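Local coordinates for protein kojibiose phosphorylase (Gut metagenome, PDB 6W0P) that is a phosphorylase of glycoside hydrolase family 65 that pairs a beta-rich N-terminal domain with a helical catalytic domain, at residues L35-D47 and G52-Y64. Numbering follows the deposited sequence.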
loop_
_atom_site.group_PDB
_atom_site.type_symbol
_atom_site.label_atom_id
_atom_site.label_comp_id
_atom_site.label_asym_id
_atom_site.label_seq_id
_atom_site.Cartn_x
_atom_site.Cartn_y
_atom_site.Cartn_z
ATOM N N LEU A 35 36.045 -2.336 -2.408
ATOM C CA LEU A 35 36.644 -3.624 -2.838
ATOM C C LEU A 35 35.587 -4.720 -2.685
ATOM O O LEU A 35 34.667 -4.577 -1.843
ATOM C CB LEU A 35 37.875 -3.934 -1.977
ATOM C CG LEU A 35 39.018 -2.925 -2.050
ATOM C CD1 LEU A 35 40.177 -3.374 -1.169
ATOM C CD2 LEU A 35 39.476 -2.747 -3.475
ATOM N N GLY A 36 35.702 -5.763 -3.495
ATOM C CA GLY A 36 34.808 -6.926 -3.428
ATOM C C GLY A 36 35.457 -8.120 -4.071
ATOM O O GLY A 36 36.256 -7.923 -5.006
ATOM N N ASN A 37 35.169 -9.307 -3.564
ATOM C CA ASN A 37 35.721 -10.565 -4.120
ATOM C C ASN A 37 34.586 -11.589 -4.200
ATOM O O ASN A 37 34.914 -12.769 -4.147
ATOM C CB ASN A 37 36.953 -11.015 -3.330
ATOM C CG ASN A 37 36.679 -11.372 -1.878
ATOM O OD1 ASN A 37 35.546 -11.294 -1.406
ATOM N ND2 ASN A 37 37.718 -11.775 -1.155
ATOM N N GLU A 38 33.342 -11.114 -4.406
ATOM C CA GLU A 38 32.062 -11.878 -4.493
ATOM C C GLU A 38 31.670 -12.451 -3.126
ATOM O O GLU A 38 30.520 -12.253 -2.692
ATOM C CB GLU A 38 32.125 -13.055 -5.469
ATOM C CG GLU A 38 30.775 -13.734 -5.637
ATOM C CD GLU A 38 30.820 -15.145 -6.196
ATOM O OE1 GLU A 38 31.419 -15.317 -7.280
ATOM O OE2 GLU A 38 30.228 -16.061 -5.558
ATOM N N TYR A 39 32.594 -13.158 -2.475
ATOM C CA TYR A 39 32.387 -13.720 -1.121
ATOM C C TYR A 39 32.095 -12.593 -0.142
ATOM O O TYR A 39 31.263 -12.749 0.748
ATOM C CB TYR A 39 33.635 -14.480 -0.685
ATOM C CG TYR A 39 33.620 -15.026 0.718
ATOM C CD1 TYR A 39 32.959 -16.214 1.026
ATOM C CD2 TYR A 39 34.352 -14.404 1.713
ATOM C CE1 TYR A 39 32.992 -16.743 2.307
ATOM C CE2 TYR A 39 34.388 -14.917 3.002
ATOM C CZ TYR A 39 33.730 -16.104 3.293
ATOM O OH TYR A 39 33.814 -16.607 4.550
ATOM N N SER A 40 32.825 -11.496 -0.297
ATOM C CA SER A 40 32.841 -10.372 0.663
ATOM C C SER A 40 33.023 -9.051 -0.092
ATOM O O SER A 40 33.567 -9.055 -1.211
ATOM C CB SER A 40 33.914 -10.588 1.702
ATOM O OG SER A 40 35.212 -10.507 1.117
ATOM N N GLY A 41 32.580 -7.963 0.523
ATOM C CA GLY A 41 32.869 -6.607 0.055
ATOM C C GLY A 41 33.048 -5.646 1.202
ATOM O O GLY A 41 32.380 -5.831 2.253
ATOM N N THR A 42 33.861 -4.612 0.984
ATOM C CA THR A 42 33.997 -3.503 1.948
ATOM C C THR A 42 33.885 -2.189 1.200
ATOM O O THR A 42 34.560 -2.039 0.175
ATOM C CB THR A 42 35.310 -3.592 2.739
ATOM O OG1 THR A 42 36.384 -3.554 1.797
ATOM C CG2 THR A 42 35.379 -4.857 3.556
ATOM N N ARG A 43 33.102 -1.273 1.754
ATOM C CA ARG A 43 33.121 0.154 1.371
ATOM C C ARG A 43 34.499 0.707 1.719
ATOM O O ARG A 43 35.161 0.152 2.617
ATOM C CB ARG A 43 32.007 0.914 2.103
ATOM C CG ARG A 43 30.616 0.687 1.521
ATOM C CD ARG A 43 29.535 1.330 2.369
ATOM N NE ARG A 43 29.617 2.783 2.310
ATOM C CZ ARG A 43 29.087 3.534 1.358
ATOM N NH1 ARG A 43 28.431 2.999 0.343
ATOM N NH2 ARG A 43 29.203 4.836 1.419
ATOM N N ALA A 44 34.872 1.816 1.088
ATOM C CA ALA A 44 36.184 2.471 1.257
ATOM C C ALA A 44 36.107 3.431 2.446
ATOM O O ALA A 44 36.664 4.557 2.358
ATOM C CB ALA A 44 36.591 3.175 0.001
ATOM N N PHE A 45 35.449 2.994 3.521
ATOM C CA PHE A 45 35.364 3.766 4.772
ATOM C C PHE A 45 36.790 3.841 5.312
ATOM O O PHE A 45 37.551 2.896 5.115
ATOM C CB PHE A 45 34.369 3.139 5.747
ATOM C CG PHE A 45 34.737 1.750 6.199
ATOM C CD1 PHE A 45 35.616 1.560 7.252
ATOM C CD2 PHE A 45 34.219 0.643 5.556
ATOM C CE1 PHE A 45 35.964 0.279 7.660
ATOM C CE2 PHE A 45 34.582 -0.635 5.947
ATOM C CZ PHE A 45 35.448 -0.817 7.001
ATOM N N PHE A 46 37.131 4.984 5.891
ATOM C CA PHE A 46 38.383 5.236 6.639
ATOM C C PHE A 46 38.567 4.166 7.711
ATOM O O PHE A 46 37.605 3.821 8.412
ATOM C CB PHE A 46 38.368 6.640 7.255
ATOM C CG PHE A 46 38.495 7.758 6.253
ATOM C CD1 PHE A 46 38.647 7.498 4.895
ATOM C CD2 PHE A 46 38.510 9.076 6.672
ATOM C CE1 PHE A 46 38.800 8.532 3.979
ATOM C CE2 PHE A 46 38.651 10.106 5.754
ATOM C CZ PHE A 46 38.807 9.834 4.412
ATOM N N ASP A 47 39.799 3.678 7.831
ATOM C CA ASP A 47 40.196 2.647 8.824
ATOM C C ASP A 47 40.102 3.280 10.211
ATOM O O ASP A 47 39.375 2.745 11.039
ATOM C CB ASP A 47 41.598 2.138 8.515
ATOM C CG ASP A 47 41.767 1.873 7.033
ATOM O OD1 ASP A 47 41.592 0.711 6.641
ATOM O OD2 ASP A 47 42.041 2.845 6.280
ATOM N N GLY A 52 33.004 12.466 10.717
ATOM C CA GLY A 52 32.183 13.064 9.647
ATOM C C GLY A 52 31.103 12.084 9.234
ATOM O O GLY A 52 31.057 10.996 9.837
ATOM N N LYS A 53 30.275 12.431 8.248
ATOM C CA LYS A 53 29.241 11.512 7.708
ATOM C C LYS A 53 29.965 10.357 6.992
ATOM O O LYS A 53 30.841 10.590 6.158
ATOM C CB LYS A 53 28.198 12.265 6.858
ATOM C CG LYS A 53 28.472 12.359 5.366
ATOM C CD LYS A 53 27.887 13.603 4.673
ATOM C CE LYS A 53 28.654 13.997 3.420
ATOM N NZ LYS A 53 30.069 14.319 3.737
ATOM N N GLN A 54 29.639 9.133 7.355
ATOM C CA GLN A 54 30.265 7.929 6.771
ATOM C C GLN A 54 29.236 6.821 6.845
ATOM O O GLN A 54 28.320 6.898 7.707
ATOM C CB GLN A 54 31.551 7.536 7.508
ATOM C CG GLN A 54 31.405 7.424 9.025
ATOM C CD GLN A 54 32.587 6.704 9.641
ATOM O OE1 GLN A 54 33.657 6.555 9.033
ATOM N NE2 GLN A 54 32.390 6.231 10.852
ATOM N N LEU A 55 29.374 5.855 5.950
ATOM C CA LEU A 55 28.685 4.562 6.044
ATOM C C LEU A 55 29.777 3.499 6.043
ATOM O O LEU A 55 30.311 3.182 4.978
ATOM C CB LEU A 55 27.706 4.385 4.885
ATOM C CG LEU A 55 26.908 3.080 4.937
ATOM C CD1 LEU A 55 26.137 2.954 6.247
ATOM C CD2 LEU A 55 25.945 2.970 3.757
ATOM N N ILE A 56 30.090 2.997 7.229
ATOM C CA ILE A 56 30.953 1.802 7.435
ATOM C C ILE A 56 30.146 0.578 7.000
ATOM O O ILE A 56 28.981 0.406 7.454
ATOM C CB ILE A 56 31.445 1.673 8.883
ATOM C CG1 ILE A 56 32.337 2.855 9.277
ATOM C CG2 ILE A 56 32.155 0.347 9.044
ATOM C CD1 ILE A 56 32.767 2.861 10.729
ATOM N N GLY A 57 30.748 -0.247 6.159
ATOM C CA GLY A 57 30.007 -1.270 5.403
ATOM C C GLY A 57 30.936 -2.389 5.003
ATOM O O GLY A 57 31.821 -2.128 4.166
ATOM N N THR A 58 30.784 -3.530 5.674
ATOM C CA THR A 58 31.462 -4.811 5.384
ATOM C C THR A 58 30.362 -5.855 5.192
ATOM O O THR A 58 29.564 -6.019 6.131
ATOM C CB THR A 58 32.445 -5.207 6.497
ATOM O OG1 THR A 58 33.321 -4.108 6.769
ATOM C CG2 THR A 58 33.250 -6.439 6.136
ATOM N N TYR A 59 30.290 -6.512 4.036
ATOM C CA TYR A 59 29.210 -7.490 3.782
ATOM C C TYR A 59 29.791 -8.782 3.260
ATOM O O TYR A 59 30.834 -8.747 2.616
ATOM C CB TYR A 59 28.193 -6.908 2.814
ATOM C CG TYR A 59 27.921 -5.443 3.042
ATOM C CD1 TYR A 59 27.027 -5.027 4.021
ATOM C CD2 TYR A 59 28.558 -4.474 2.285
ATOM C CE1 TYR A 59 26.749 -3.685 4.208
ATOM C CE2 TYR A 59 28.299 -3.124 2.472
ATOM C CZ TYR A 59 27.387 -2.731 3.437
ATOM O OH TYR A 59 27.114 -1.414 3.618
ATOM N N PHE A 60 29.070 -9.860 3.524
ATOM C CA PHE A 60 29.329 -11.229 3.037
ATOM C C PHE A 60 28.102 -11.681 2.260
ATOM O O PHE A 60 26.996 -11.598 2.814
ATOM C CB PHE A 60 29.640 -12.156 4.211
ATOM C CG PHE A 60 30.879 -11.756 4.975
ATOM C CD1 PHE A 60 32.127 -12.245 4.604
ATOM C CD2 PHE A 60 30.800 -10.858 6.032
ATOM C CE1 PHE A 60 33.274 -11.863 5.291
ATOM C CE2 PHE A 60 31.944 -10.480 6.722
ATOM C CZ PHE A 60 33.179 -10.989 6.359
ATOM N N ASN A 61 28.304 -12.113 1.013
ATOM C CA ASN A 61 27.210 -12.511 0.093
ATOM C C ASN A 61 26.410 -13.618 0.788
ATOM O O ASN A 61 27.018 -14.671 1.083
ATOM C CB ASN A 61 27.802 -12.917 -1.256
ATOM C CG ASN A 61 26.870 -12.736 -2.434
ATOM O OD1 ASN A 61 25.730 -13.202 -2.409
ATOM N ND2 ASN A 61 27.366 -12.087 -3.478
ATOM N N GLY A 62 25.130 -13.383 1.092
ATOM C CA GLY A 62 24.218 -14.413 1.641
ATOM C C GLY A 62 24.143 -14.388 3.163
ATOM O O GLY A 62 23.452 -15.234 3.743
ATOM N N ILE A 63 24.847 -13.458 3.807
ATOM C CA ILE A 63 24.757 -13.234 5.273
ATOM C C ILE A 63 23.749 -12.107 5.486
ATOM O O ILE A 63 24.026 -10.984 5.067
ATOM C CB ILE A 63 26.127 -12.919 5.886
ATOM C CG1 ILE A 63 27.015 -14.165 5.926
ATOM C CG2 ILE A 63 25.957 -12.295 7.256
ATOM C CD1 ILE A 63 26.447 -15.346 6.711
ATOM N N TYR A 64 22.601 -12.442 6.061
ATOM C CA TYR A 64 21.373 -11.626 5.980
ATOM C C TYR A 64 20.577 -11.819 7.265
ATOM O O TYR A 64 20.806 -12.831 7.989
ATOM C CB TYR A 64 20.566 -12.040 4.752
ATOM C CG TYR A 64 19.725 -13.273 4.942
ATOM C CD1 TYR A 64 20.251 -14.541 4.769
ATOM C CD2 TYR A 64 18.393 -13.167 5.306
ATOM C CE1 TYR A 64 19.477 -15.673 4.971
ATOM C CE2 TYR A 64 17.604 -14.284 5.501
ATOM C CZ TYR A 64 18.147 -15.542 5.341
ATOM O OH TYR A 64 17.351 -16.637 5.525
HETATM O O HOH W 1 29.726 -15.203 0.693
HETATM O O HOH W 2 34.758 6.946 5.997
HETATM O O HOH W 3 35.870 5.210 10.073
#
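Gly41 and Tyr59 form the hydrogen-bonded pair at the middle of a small antiparallel sheet in the beta-rich N-terminal domain, in which strand 40-42 lies between 35-36 and 58-60. Tyr59 N reaches Gly41 O at 2.8 Å with an N-H...O angle of 170°, and Gly41 N answers to Tyr59 O. The pattern runs on past the strand as Arg43 N to Gly57 O. Thr42 and Thr58, a non-hydrogen-bonded pair, lie side by side with their CG2 methyls 3.7 Å apart. Phe60 projects from this same face, and its ring edge is directed at the face of the Tyr39 ring, from the loop before the strand, in an offset edge-to-face pair with planes 81° apart; Ser40 CB also touches Phe60 CD1.

Beyond Gly57 the contact passes to the side chains of Arg43 and Phe45. Arg43, its chain bent at chi3 (68°), curls back to give NE to Leu55 O at 2.8 Å, while Leu55 CD2 lies over one face of the guanidinium. Glu30 of helix 26-32 and Thr340 O take its NH2 and NH1, so this arginine ties the sheet to two other parts of the chain. Ile56 CG2 sits over the centre of the Phe45 ring, 3.8 Å from the centroid, a CH-pi contact.

At the other end, Asn61 N continues the backbone pairing to Tyr39 O at 3.0 Å. Asn61 ND2 is shared between Glu38 O and Thr333 O, and Arg401 NE binds its OD1. Asn37 holds the 37-40 turn as an Asx motif, OD1 accepting from both Ser40 N and Ser40 OG. One water donates to Tyr39 O at 2.9 Å and to Asn61 O, bridging the two backbones.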